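NAD-dependent protein deacylase 2 (Archaeoglobus fulgidus, PDB 4TWJ) removes acetyl and other acyl groups from protein lysines in an NAD-dependent reaction, including deacetylation of the chromatin protein Alba, which tightens its DNA binding. Local coordinates at residues 21-26 with 190-194; 5-9 with 241-246; 181-187 with 202-206; 126-131 with 150-154; 64-68 with 142-148. All coordinates share one frame; numbering follows the deposited sequence.

Interaction 1. Residues 21-26 with 190-194. With ACT (acetate ion), chain F.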
# COMPACT_ATOMS: atom_id res chain seq x y z
N PHE A 21 -6.17 -4.04 -2.30
CA PHE A 21 -5.54 -2.75 -2.58
C PHE A 21 -5.44 -2.02 -1.24
O PHE A 21 -6.45 -1.83 -0.56
CB PHE A 21 -6.42 -1.98 -3.57
CG PHE A 21 -5.95 -0.58 -3.88
CD1 PHE A 21 -5.27 -0.31 -5.05
CD2 PHE A 21 -6.26 0.48 -3.02
CE1 PHE A 21 -4.88 0.98 -5.36
CE2 PHE A 21 -5.87 1.77 -3.33
CZ PHE A 21 -5.17 2.02 -4.50
N THR A 22 -4.22 -1.64 -0.84
CA THR A 22 -4.03 -1.03 0.48
C THR A 22 -3.32 0.31 0.45
O THR A 22 -2.50 0.58 -0.44
CB THR A 22 -3.26 -1.97 1.43
OG1 THR A 22 -1.91 -2.14 0.97
CG2 THR A 22 -3.95 -3.33 1.50
N GLY A 23 -3.63 1.14 1.44
CA GLY A 23 -2.98 2.42 1.66
C GLY A 23 -2.57 2.60 3.10
O GLY A 23 -2.52 1.63 3.87
N ALA A 24 -2.30 3.84 3.48
CA ALA A 24 -1.68 4.16 4.77
C ALA A 24 -2.50 3.77 6.00
O ALA A 24 -1.94 3.60 7.09
CB ALA A 24 -1.32 5.64 4.84
N GLY A 25 -3.81 3.62 5.84
CA GLY A 25 -4.70 3.25 6.94
C GLY A 25 -4.35 1.93 7.61
O GLY A 25 -4.65 1.73 8.79
N ILE A 26 -3.73 1.03 6.86
CA ILE A 26 -3.31 -0.28 7.38
C ILE A 26 -1.92 -0.24 8.04
O ILE A 26 -1.56 -1.14 8.80
CB ILE A 26 -3.35 -1.34 6.24
CG1 ILE A 26 -3.56 -2.75 6.80
CG2 ILE A 26 -2.11 -1.27 5.37
CD1 ILE A 26 -3.66 -3.81 5.72
N VAL A 190 -8.48 -1.58 1.33
CA VAL A 190 -8.30 -1.54 2.79
C VAL A 190 -7.37 -0.39 3.18
O VAL A 190 -6.21 -0.36 2.79
CB VAL A 190 -7.71 -2.86 3.33
CG1 VAL A 190 -7.67 -2.84 4.86
CG2 VAL A 190 -8.51 -4.06 2.84
N GLY A 191 -7.89 0.55 3.96
CA GLY A 191 -7.07 1.63 4.50
C GLY A 191 -6.57 2.62 3.47
O GLY A 191 -5.41 3.03 3.53
N SER A 192 -7.42 3.00 2.53
CA SER A 192 -7.09 4.08 1.58
C SER A 192 -8.29 4.99 1.35
O SER A 192 -9.42 4.52 1.20
CB SER A 192 -6.61 3.51 0.25
OG SER A 192 -6.32 4.56 -0.67
N SER A 193 -8.04 6.29 1.29
CA SER A 193 -9.08 7.28 0.99
C SER A 193 -9.26 7.51 -0.52
O SER A 193 -10.16 8.24 -0.93
CB SER A 193 -8.80 8.61 1.72
OG SER A 193 -7.46 9.02 1.53
N LEU A 194 -8.40 6.89 -1.33
CA LEU A 194 -8.51 6.92 -2.79
C LEU A 194 -8.45 8.35 -3.34
O LEU A 194 -9.24 8.73 -4.21
CB LEU A 194 -9.77 6.18 -3.25
CG LEU A 194 -9.84 4.72 -2.78
CD1 LEU A 194 -11.16 4.07 -3.14
CD2 LEU A 194 -8.67 3.92 -3.35
C ACT F . -4.62 6.98 2.48
O ACT F . -5.51 7.49 1.76
OXT ACT F . -3.65 6.38 1.99
CH3 ACT F . -4.75 7.09 3.97

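Interaction 2. Residues 5-9 with 241-246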
# COMPACT_ATOMS: atom_id res chain seq x y z
N ILE A 5 -19.57 -7.77 6.81
CA ILE A 5 -18.44 -8.71 6.90
C ILE A 5 -18.80 -10.03 6.21
O ILE A 5 -17.99 -10.57 5.44
CB ILE A 5 -18.01 -8.94 8.37
CG1 ILE A 5 -17.24 -7.73 8.88
CG2 ILE A 5 -17.16 -10.20 8.51
CD1 ILE A 5 -17.11 -7.65 10.39
N ARG A 6 -20.00 -10.54 6.46
CA ARG A 6 -20.45 -11.78 5.83
C ARG A 6 -20.60 -11.63 4.31
O ARG A 6 -20.29 -12.56 3.57
CB ARG A 6 -21.77 -12.27 6.44
CG ARG A 6 -21.61 -12.88 7.83
CD ARG A 6 -22.83 -13.68 8.24
NE ARG A 6 -24.03 -12.84 8.29
CZ ARG A 6 -24.37 -12.05 9.31
NH1 ARG A 6 -25.48 -11.33 9.23
NH2 ARG A 6 -23.61 -11.97 10.40
N LYS A 7 -21.09 -10.47 3.86
CA LYS A 7 -21.22 -10.19 2.44
C LYS A 7 -19.85 -10.16 1.77
O LYS A 7 -19.67 -10.72 0.69
CB LYS A 7 -21.92 -8.85 2.21
N ALA A 8 -18.88 -9.51 2.41
CA ALA A 8 -17.51 -9.49 1.89
C ALA A 8 -16.93 -10.90 1.82
O ALA A 8 -16.29 -11.25 0.83
CB ALA A 8 -16.63 -8.60 2.76
N ALA A 9 -17.16 -11.69 2.86
CA ALA A 9 -16.68 -13.07 2.91
C ALA A 9 -17.28 -13.93 1.80
O ALA A 9 -16.57 -14.72 1.17
CB ALA A 9 -16.98 -13.69 4.27
N LYS A 241 -11.88 -11.19 10.91
CA LYS A 241 -13.27 -11.67 10.93
C LYS A 241 -13.73 -12.11 9.55
O LYS A 241 -14.45 -13.10 9.42
CB LYS A 241 -14.21 -10.60 11.49
CG LYS A 241 -14.01 -10.34 12.97
CD LYS A 241 -14.95 -9.26 13.48
CE LYS A 241 -14.51 -8.76 14.84
NZ LYS A 241 -14.46 -9.85 15.86
N ILE A 242 -13.33 -11.36 8.52
CA ILE A 242 -13.62 -11.76 7.14
C ILE A 242 -12.98 -13.11 6.83
O ILE A 242 -13.65 -13.99 6.28
CB ILE A 242 -13.15 -10.69 6.12
CG1 ILE A 242 -13.99 -9.42 6.26
CG2 ILE A 242 -13.28 -11.23 4.70
CD1 ILE A 242 -13.50 -8.26 5.42
N VAL A 243 -11.71 -13.28 7.18
CA VAL A 243 -11.00 -14.54 6.92
C VAL A 243 -11.70 -15.72 7.61
O VAL A 243 -11.93 -16.76 7.00
CB VAL A 243 -9.52 -14.48 7.36
CG1 VAL A 243 -8.87 -15.85 7.27
CG2 VAL A 243 -8.75 -13.48 6.51
N GLU A 244 -12.06 -15.54 8.88
CA GLU A 244 -12.75 -16.60 9.62
C GLU A 244 -14.07 -16.99 8.95
O GLU A 244 -14.38 -18.18 8.85
CB GLU A 244 -12.98 -16.19 11.09
CG GLU A 244 -11.69 -16.05 11.90
CD GLU A 244 -10.83 -17.30 11.91
OE1 GLU A 244 -11.09 -18.19 12.75
OE2 GLU A 244 -9.89 -17.39 11.09
N GLU A 245 -14.81 -16.00 8.47
CA GLU A 245 -16.08 -16.26 7.78
C GLU A 245 -15.85 -16.97 6.44
O GLU A 245 -16.60 -17.89 6.09
CB GLU A 245 -16.84 -14.95 7.56
CG GLU A 245 -18.23 -15.10 6.96
CD GLU A 245 -19.24 -15.77 7.88
OE1 GLU A 245 -18.95 -15.98 9.07
OE2 GLU A 245 -20.35 -16.07 7.39
N VAL A 246 -14.83 -16.55 5.70
CA VAL A 246 -14.47 -17.22 4.45
C VAL A 246 -14.14 -18.69 4.71
O VAL A 246 -14.58 -19.57 3.98
CB VAL A 246 -13.28 -16.52 3.76
CG1 VAL A 246 -12.80 -17.33 2.56
CG2 VAL A 246 -13.66 -15.11 3.32
O HOH W 1 -20.94 -15.16 4.83

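Interaction 3. Residues 181-187 with 202-206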
# COMPACT_ATOMS: atom_id res chain seq x y z
N ALA A 181 -6.33 -5.33 -11.89
CA ALA A 181 -7.62 -4.65 -11.76
C ALA A 181 -8.58 -5.02 -12.89
O ALA A 181 -9.76 -5.24 -12.65
CB ALA A 181 -7.42 -3.14 -11.71
N LYS A 182 -8.06 -5.12 -14.11
CA LYS A 182 -8.88 -5.42 -15.29
C LYS A 182 -9.42 -6.85 -15.31
O LYS A 182 -10.42 -7.11 -15.97
CB LYS A 182 -8.08 -5.19 -16.57
CG LYS A 182 -7.87 -3.72 -16.89
CD LYS A 182 -6.87 -3.51 -18.01
CE LYS A 182 -7.48 -3.75 -19.38
NZ LYS A 182 -6.90 -2.78 -20.36
N HIS A 183 -8.76 -7.77 -14.61
CA HIS A 183 -9.09 -9.18 -14.73
C HIS A 183 -9.34 -9.87 -13.39
O HIS A 183 -9.15 -11.08 -13.26
CB HIS A 183 -8.01 -9.88 -15.55
CG HIS A 183 -7.89 -9.31 -16.93
ND1 HIS A 183 -6.82 -8.54 -17.33
CD2 HIS A 183 -8.75 -9.34 -17.98
CE1 HIS A 183 -7.02 -8.14 -18.57
NE2 HIS A 183 -8.18 -8.60 -18.98
N CYS A 184 -9.80 -9.10 -12.41
CA CYS A 184 -10.21 -9.65 -11.13
C CYS A 184 -11.73 -9.67 -11.09
O CYS A 184 -12.38 -8.90 -11.80
CB CYS A 184 -9.65 -8.81 -9.97
SG CYS A 184 -10.35 -7.16 -9.80
N ASP A 185 -12.30 -10.54 -10.27
CA ASP A 185 -13.75 -10.52 -10.04
C ASP A 185 -14.11 -10.04 -8.63
O ASP A 185 -15.29 -9.93 -8.30
CB ASP A 185 -14.39 -11.87 -10.35
CG ASP A 185 -13.80 -13.01 -9.56
OD1 ASP A 185 -12.84 -12.81 -8.78
OD2 ASP A 185 -14.29 -14.15 -9.73
N ALA A 186 -13.10 -9.76 -7.82
CA ALA A 186 -13.29 -9.13 -6.52
C ALA A 186 -12.12 -8.20 -6.23
O ALA A 186 -10.97 -8.56 -6.46
CB ALA A 186 -13.41 -10.19 -5.43
N PHE A 187 -12.42 -7.00 -5.74
CA PHE A 187 -11.40 -5.98 -5.50
C PHE A 187 -11.72 -5.35 -4.15
O PHE A 187 -12.77 -4.74 -3.99
CB PHE A 187 -11.44 -4.94 -6.62
CG PHE A 187 -10.23 -4.04 -6.67
CD1 PHE A 187 -9.20 -4.30 -7.57
CD2 PHE A 187 -10.14 -2.92 -5.85
CE1 PHE A 187 -8.10 -3.46 -7.63
CE2 PHE A 187 -9.04 -2.09 -5.91
CZ PHE A 187 -8.02 -2.36 -6.80
N LEU A 202 -7.16 2.53 -10.00
CA LEU A 202 -7.26 1.07 -10.05
C LEU A 202 -8.61 0.50 -9.60
O LEU A 202 -9.14 -0.39 -10.27
CB LEU A 202 -6.08 0.44 -9.30
CG LEU A 202 -4.74 0.68 -10.02
CD1 LEU A 202 -3.57 0.43 -9.08
CD2 LEU A 202 -4.63 -0.19 -11.26
N PRO A 203 -9.18 0.98 -8.48
CA PRO A 203 -10.52 0.49 -8.14
C PRO A 203 -11.59 0.82 -9.19
O PRO A 203 -12.51 0.03 -9.38
CB PRO A 203 -10.84 1.17 -6.80
CG PRO A 203 -9.72 2.12 -6.53
CD PRO A 203 -8.56 1.70 -7.35
N TYR A 204 -11.46 1.96 -9.85
CA TYR A 204 -12.40 2.31 -10.93
C TYR A 204 -12.25 1.38 -12.13
O TYR A 204 -13.23 1.02 -12.77
CB TYR A 204 -12.22 3.76 -11.36
CG TYR A 204 -12.61 4.75 -10.29
CD1 TYR A 204 -13.95 4.97 -9.97
CD2 TYR A 204 -11.64 5.47 -9.60
CE1 TYR A 204 -14.30 5.88 -8.99
CE2 TYR A 204 -11.99 6.38 -8.62
CZ TYR A 204 -13.32 6.58 -8.32
OH TYR A 204 -13.66 7.50 -7.34
N ILE A 205 -11.01 1.00 -12.44
CA ILE A 205 -10.76 0.04 -13.50
C ILE A 205 -11.40 -1.31 -13.17
O ILE A 205 -12.04 -1.93 -14.03
CB ILE A 205 -9.24 -0.13 -13.75
CG1 ILE A 205 -8.67 1.14 -14.40
CG2 ILE A 205 -8.97 -1.35 -14.62
CD1 ILE A 205 -7.16 1.20 -14.42
N ALA A 206 -11.24 -1.77 -11.93
CA ALA A 206 -11.84 -3.04 -11.50
C ALA A 206 -13.37 -2.97 -11.56
O ALA A 206 -14.02 -3.92 -12.00
CB ALA A 206 -11.37 -3.40 -10.10

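Interaction 4. Residues 126-131 with 150-154. With ZN (zinc ion), chain C.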
# COMPACT_ATOMS: atom_id res chain seq x y z
N CYS A 126 22.24 7.72 -4.42
CA CYS A 126 22.73 9.09 -4.32
C CYS A 126 22.49 9.80 -5.65
O CYS A 126 22.96 9.34 -6.69
CB CYS A 126 24.22 9.10 -4.00
SG CYS A 126 24.95 10.75 -4.03
N LEU A 127 21.76 10.91 -5.61
CA LEU A 127 21.42 11.65 -6.83
C LEU A 127 22.62 12.34 -7.48
O LEU A 127 22.56 12.68 -8.67
CB LEU A 127 20.33 12.68 -6.55
CG LEU A 127 19.01 12.17 -5.96
CD1 LEU A 127 17.99 13.30 -5.96
CD2 LEU A 127 18.48 10.97 -6.72
N ASP A 128 23.69 12.55 -6.72
CA ASP A 128 24.88 13.24 -7.24
C ASP A 128 25.88 12.30 -7.93
O ASP A 128 26.28 12.57 -9.06
CB ASP A 128 25.57 14.04 -6.13
CG ASP A 128 24.83 15.32 -5.79
OD1 ASP A 128 24.68 15.61 -4.59
OD2 ASP A 128 24.40 16.04 -6.72
N CYS A 129 26.28 11.23 -7.25
CA CYS A 129 27.28 10.30 -7.82
C CYS A 129 26.70 8.93 -8.21
O CYS A 129 27.43 8.08 -8.72
CB CYS A 129 28.44 10.11 -6.84
SG CYS A 129 28.12 8.94 -5.50
N HIS A 130 25.40 8.73 -7.97
CA HIS A 130 24.66 7.54 -8.42
C HIS A 130 25.04 6.24 -7.69
O HIS A 130 24.72 5.14 -8.14
CB HIS A 130 24.78 7.38 -9.95
CG HIS A 130 24.63 8.67 -10.69
ND1 HIS A 130 23.41 9.28 -10.88
CD2 HIS A 130 25.55 9.47 -11.28
CE1 HIS A 130 23.59 10.41 -11.56
NE2 HIS A 130 24.88 10.54 -11.82
N GLU A 131 25.69 6.38 -6.54
CA GLU A 131 25.98 5.24 -5.67
C GLU A 131 24.68 4.61 -5.20
O GLU A 131 23.70 5.32 -4.95
CB GLU A 131 26.80 5.69 -4.46
CG GLU A 131 27.48 4.58 -3.69
CD GLU A 131 28.66 3.95 -4.42
OE1 GLU A 131 28.99 4.36 -5.55
OE2 GLU A 131 29.26 3.02 -3.86
N CYS A 150 25.55 10.15 1.53
CA CYS A 150 26.32 9.28 0.65
C CYS A 150 27.74 9.13 1.19
O CYS A 150 28.44 10.12 1.38
CB CYS A 150 26.37 9.84 -0.75
SG CYS A 150 27.28 8.81 -1.92
N ARG A 151 28.16 7.89 1.44
CA ARG A 151 29.50 7.64 1.97
C ARG A 151 30.58 7.93 0.94
O ARG A 151 31.67 8.38 1.29
CB ARG A 151 29.62 6.21 2.48
CG ARG A 151 30.97 5.91 3.13
CD ARG A 151 30.97 4.54 3.79
NE ARG A 151 30.16 4.50 5.01
CZ ARG A 151 30.64 4.52 6.26
NH1 ARG A 151 29.80 4.46 7.29
NH2 ARG A 151 31.95 4.59 6.50
N LYS A 152 30.29 7.68 -0.34
CA LYS A 152 31.29 7.91 -1.38
C LYS A 152 31.62 9.39 -1.54
O LYS A 152 32.78 9.78 -1.43
CB LYS A 152 30.83 7.32 -2.72
CG LYS A 152 31.84 7.54 -3.85
CD LYS A 152 31.52 6.71 -5.08
CE LYS A 152 31.97 5.27 -4.91
NZ LYS A 152 31.66 4.46 -6.12
N CYS A 153 30.59 10.21 -1.78
CA CYS A 153 30.81 11.61 -2.15
C CYS A 153 30.37 12.64 -1.09
O CYS A 153 30.67 13.83 -1.23
CB CYS A 153 30.11 11.90 -3.48
SG CYS A 153 28.34 12.20 -3.35
N GLY A 154 29.68 12.19 -0.05
CA GLY A 154 29.27 13.05 1.06
C GLY A 154 27.94 13.76 0.88
O GLY A 154 27.51 14.50 1.75
ZN ZN C . 27.20 10.20 -3.78
O HOH W 2 31.59 1.79 -4.87

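Interaction 5. Residues 64-68 with 142-148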
# COMPACT_ATOMS: atom_id res chain seq x y z
N TRP A 64 14.05 13.52 5.15
CA TRP A 64 14.55 12.53 6.10
C TRP A 64 14.10 12.80 7.54
O TRP A 64 13.77 11.86 8.26
CB TRP A 64 16.07 12.42 5.99
CG TRP A 64 16.49 11.63 4.78
CD1 TRP A 64 17.21 12.08 3.71
CD2 TRP A 64 16.17 10.26 4.51
NE1 TRP A 64 17.38 11.06 2.79
CE2 TRP A 64 16.75 9.93 3.27
CE3 TRP A 64 15.47 9.28 5.21
CZ2 TRP A 64 16.63 8.66 2.71
CZ3 TRP A 64 15.36 8.02 4.66
CH2 TRP A 64 15.94 7.72 3.42
N GLU A 65 14.07 14.06 7.95
CA GLU A 65 13.58 14.42 9.29
C GLU A 65 12.08 14.10 9.41
O GLU A 65 11.63 13.63 10.45
CB GLU A 65 13.84 15.89 9.60
CG GLU A 65 15.32 16.26 9.69
CD GLU A 65 16.01 15.72 10.93
OE1 GLU A 65 17.27 15.68 10.94
OE2 GLU A 65 15.32 15.34 11.89
N PHE A 66 11.33 14.35 8.35
CA PHE A 66 9.92 13.99 8.31
C PHE A 66 9.74 12.47 8.43
O PHE A 66 8.89 12.00 9.18
CB PHE A 66 9.27 14.49 7.02
CG PHE A 66 7.86 14.02 6.81
CD1 PHE A 66 6.83 14.48 7.63
CD2 PHE A 66 7.56 13.11 5.81
CE1 PHE A 66 5.53 14.04 7.44
CE2 PHE A 66 6.25 12.67 5.62
CZ PHE A 66 5.24 13.13 6.44
N SER A 67 10.57 11.71 7.72
CA SER A 67 10.52 10.25 7.76
C SER A 67 10.84 9.70 9.15
O SER A 67 10.26 8.70 9.57
CB SER A 67 11.47 9.65 6.72
OG SER A 67 11.10 10.00 5.41
N MET A 68 11.75 10.37 9.86
CA MET A 68 12.09 9.98 11.23
C MET A 68 10.91 10.17 12.17
O MET A 68 10.70 9.36 13.08
CB MET A 68 13.28 10.79 11.74
CG MET A 68 14.60 10.40 11.10
SD MET A 68 15.89 11.60 11.43
CE MET A 68 17.25 10.82 10.57
N PHE A 142 19.85 6.16 11.08
CA PHE A 142 18.52 6.75 10.93
C PHE A 142 17.74 6.73 12.23
O PHE A 142 17.12 7.73 12.61
CB PHE A 142 17.76 5.99 9.83
CG PHE A 142 16.34 6.44 9.64
CD1 PHE A 142 16.06 7.57 8.87
CD2 PHE A 142 15.29 5.73 10.20
CE1 PHE A 142 14.75 7.97 8.68
CE2 PHE A 142 13.98 6.13 10.01
CZ PHE A 142 13.71 7.26 9.25
N ASN A 143 17.77 5.60 12.94
CA ASN A 143 17.06 5.48 14.22
C ASN A 143 17.63 6.39 15.32
O ASN A 143 16.92 6.70 16.29
CB ASN A 143 17.03 4.02 14.69
CG ASN A 143 16.11 3.15 13.84
OD1 ASN A 143 15.23 3.64 13.14
ND2 ASN A 143 16.30 1.84 13.93
N LYS A 144 18.89 6.81 15.17
CA LYS A 144 19.54 7.79 16.05
C LYS A 144 19.38 9.24 15.58
O LYS A 144 19.93 10.16 16.18
CB LYS A 144 21.05 7.53 16.12
CG LYS A 144 21.45 6.12 16.50
CD LYS A 144 21.10 5.79 17.94
CE LYS A 144 22.15 4.89 18.55
NZ LYS A 144 22.46 3.70 17.69
N GLY A 145 18.66 9.44 14.48
CA GLY A 145 18.43 10.78 13.95
C GLY A 145 19.54 11.31 13.07
O GLY A 145 19.61 12.51 12.80
N GLU A 146 20.42 10.42 12.61
CA GLU A 146 21.46 10.80 11.66
C GLU A 146 20.94 10.52 10.26
O GLU A 146 20.66 9.37 9.92
CB GLU A 146 22.75 10.05 11.96
CG GLU A 146 23.46 10.59 13.19
CD GLU A 146 24.40 9.60 13.85
OE1 GLU A 146 25.28 10.05 14.61
OE2 GLU A 146 24.25 8.37 13.62
N ILE A 147 20.78 11.57 9.45
CA ILE A 147 20.16 11.40 8.14
C ILE A 147 21.09 10.64 7.21
O ILE A 147 22.31 10.75 7.32
CB ILE A 147 19.73 12.73 7.48
CG1 ILE A 147 20.95 13.61 7.17
CG2 ILE A 147 18.73 13.47 8.36
CD1 ILE A 147 20.67 14.65 6.10
N PRO A 148 20.52 9.85 6.28
CA PRO A 148 21.34 9.22 5.26
C PRO A 148 22.19 10.23 4.50
O PRO A 148 21.69 11.28 4.08
CB PRO A 148 20.31 8.55 4.35
CG PRO A 148 19.19 8.23 5.27
CD PRO A 148 19.12 9.41 6.21
O HOH W 3 19.94 12.10 2.01

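Interaction 1. Residues 21-26 with 190-194
The contact is part of the NAD-binding site of the sirtuin Rossmann-like domain, at the C-terminal ends of two neighbouring parallel strands, 18-22 and 186-190. T22 and V190 form the parallel bridge. V190 N donates to F21 O at 2.8 Å, and G23 N returns a longer bond to V190 O at 3.3 Å. Beyond the bridge both chains turn into NAD-binding loops, with G23, G25 and G191 where the backbones come close. A CB on any of the three would run into the other segment, and G191 also has a positive phi. The F21 ring reaches the second loop because its CG is anti to the backbone N (chi1 176°). Its CE2 atom meets L194 CD2 at 3.5 Å, and S192 OG lies at the ring edge, near its plane. That hydroxyl accepts from L194 N in an ST turn and also bonds Q100. An acetate ion, probably from the crystallisation liquor, bridges the loops. A24 N donates to acetate OXT at 3.2 Å. S193 OG comes to 2.5 Å from acetate O, unusually short, so its exact length is doubtful. The firmer bond to acetate O comes from S193 N, at 2.8 Å.

Interaction 2. Residues 5-9 with 241-246
A9 lays its methyl group against the aliphatic part of E245, with A9 CB 3.3 Å from E245 CG. The glutamate reaches this position with CG anti to its backbone N (chi1 -175°) and a bend at chi2, which brings the carboxylate past the alanine to R6. There E245 OE2 lies 3.5 Å from R6 CG. It meets the aliphatic part of the arginine and not the guanidinium: R6 NE is 5.0 Å from E245 OE2, so the opposite charges do not touch. A water links the same two residues, donating to R6 O and to E245 OE2. The other carboxylate oxygen, OE1, forms a salt bridge with R248. The contact joins the N-terminal helix 2-14 to the C-terminal helix 235-249 of the Rossmann-like domain. The short segments cross at -57°, with their axes 8.6 Å apart at closest approach. The same A9 CB also meets V246 CG2 at 3.7 Å. I242 uses its longer branch twice: CG1 meets I5 CG2 at 4.0 Å, and the terminal CD1 touches A8 CB at 4.1 Å. I242 also packs on I231 of strand 229-232, at the edge of the parallel sheet. At the outer end of the contact, I5 CD1 rests 4.1 Å from K241 CD, while the lysine chain leads its amino group away from helix 2-14.

Interaction 3. Residues 181-187 with 202-206
The F187 ring meets helix 201-208 through P203, L202 and A206. P203 CA makes an off-centre CH-pi contact with the ring, 4.2 Å from its centroid and 29° from the normal. A206 CB approaches the other end of the ring obliquely and comes to 3.5 Å from F187 CD1. C184 SG sits at the ring edge, in its plane, and also meets A206 CB at 3.9 Å. The ring reaches the helix because F187 CG is anti to the backbone N (chi1 -165°). This is the first half of a beta-alpha-beta crossover: strand 186-190 leads into helix 201-208, which covers the sheet before strand 212-217. The end of helix 171-182 packs beside it. A181 CB is inserted among L202, I205 and A206, with I205 CG2 at 3.8 Å. At the same place A206 CA makes a CA-H...O contact to A181 O, 3.2 Å long, which brings the two backbones close. K182 crosses I205 obliquely, and its CG is pressed to 3.5 Å from I205 CG2. With F187 cut back to an alanine, P203 and A206 would probably lose the surface they rest on, and a gap would be likely to open between helix and strand. M213 and V19 continue the apolar layer on neighbouring strands. Across the two segments the contact is held by close apolar surfaces and small alanine side chains, so its stability should depend mainly on shape fit and exclusion of water.

Interaction 4. Residues 126-131 with 150-154
C126 and C150 each begin a tight turn, and the two turns face each other across a zinc ion. The backbone angles nearly repeat from one to the other: C129 and C153 have similar phi and psi, and each is followed by a residue with positive phi, H130 and G154. Each turn contains a CxxC pair. The four sulfurs, C126 SG, C129 SG, C150 SG and C153 SG, all bind the zinc ion at 2.3 Å. Side-chain torsions repeat as well. The first cysteine of each pair has SG anti to the backbone N (chi1 174° in C126), while the second has it between N and the carbonyl carbon. C129 N donates to C126 SG at 3.5 Å, almost straight at 177°, and C153 N makes a similar but weak bond to C150 SG. Beside the metal, K152 and E131 cross at about a right angle. K152 NZ meets E131 OE1 at 2.7 Å in a salt bridge, on the syn side but 33° out of the carboxylate plane. A water spans E131 OE2 and K152 NZ. This is the structural zinc site of the sirtuin small domain. Four thiolates would give the site excess negative charge, which the backbone N-H groups aimed at sulfur probably moderate.

Interaction 5. Residues 64-68 with 142-148
W64 lies flat against P148, whose CG sits 3.5 Å from the centroid of the six-membered ring and only 7° off its normal. The indole is directed there with CG anti to the carbonyl carbon (chi1 -77°). At the indole edge, near its plane, F142 CE1 comes to 3.8 Å from W64 CE3, the two ring planes standing at 74°. W64 NE1 donates to V158 O and, weakly, to a water that lies within bonding distance of P148 O. A glycine here would probably leave the P148 ring without its flat partner and V158 O without the indole N-H. The contact joins helix 60-73 to the end of helix 139-143, which is followed by a Schellman motif with G145 at positive phi, and to the chain that leads on to the zinc site. F142, with CG anti to its backbone N, slides past M68 in the opposite direction. M68 is extended beyond CG. Its CG presses on F142 CE1 at 3.4 Å, and its SD makes an oblique Met-aromatic contact, 5.2 Å from the F142 ring centroid. The methyl then reaches the turn, with M68 CE 3.4 Å from G145 C. S67 and F142 also pack on the modified side chain of the bound peptide.

In the fold
Interactions 1, 2 and 3 belong to the Rossmann-like domain; 4 and 5 lie at the other end of the molecule, in and beside the zinc-binding part. Interactions 1 and 3 touch, F21 CB lying 3.5 Å from F187 CE2, and share neighbouring strands 18-22 and 186-190. Their segments alternate. Interaction 2 brings together the helices near the two chain ends, so the other four are nested inside the loop it closes. Interactions 4 and 5 have centres about 17 Å apart, with adjoining segments. The centres of 2 and 4 are about 49 Å apart. Interaction 5 lies between the NAD-binding loops and the zinc site and borders the modified side chain of the bound peptide.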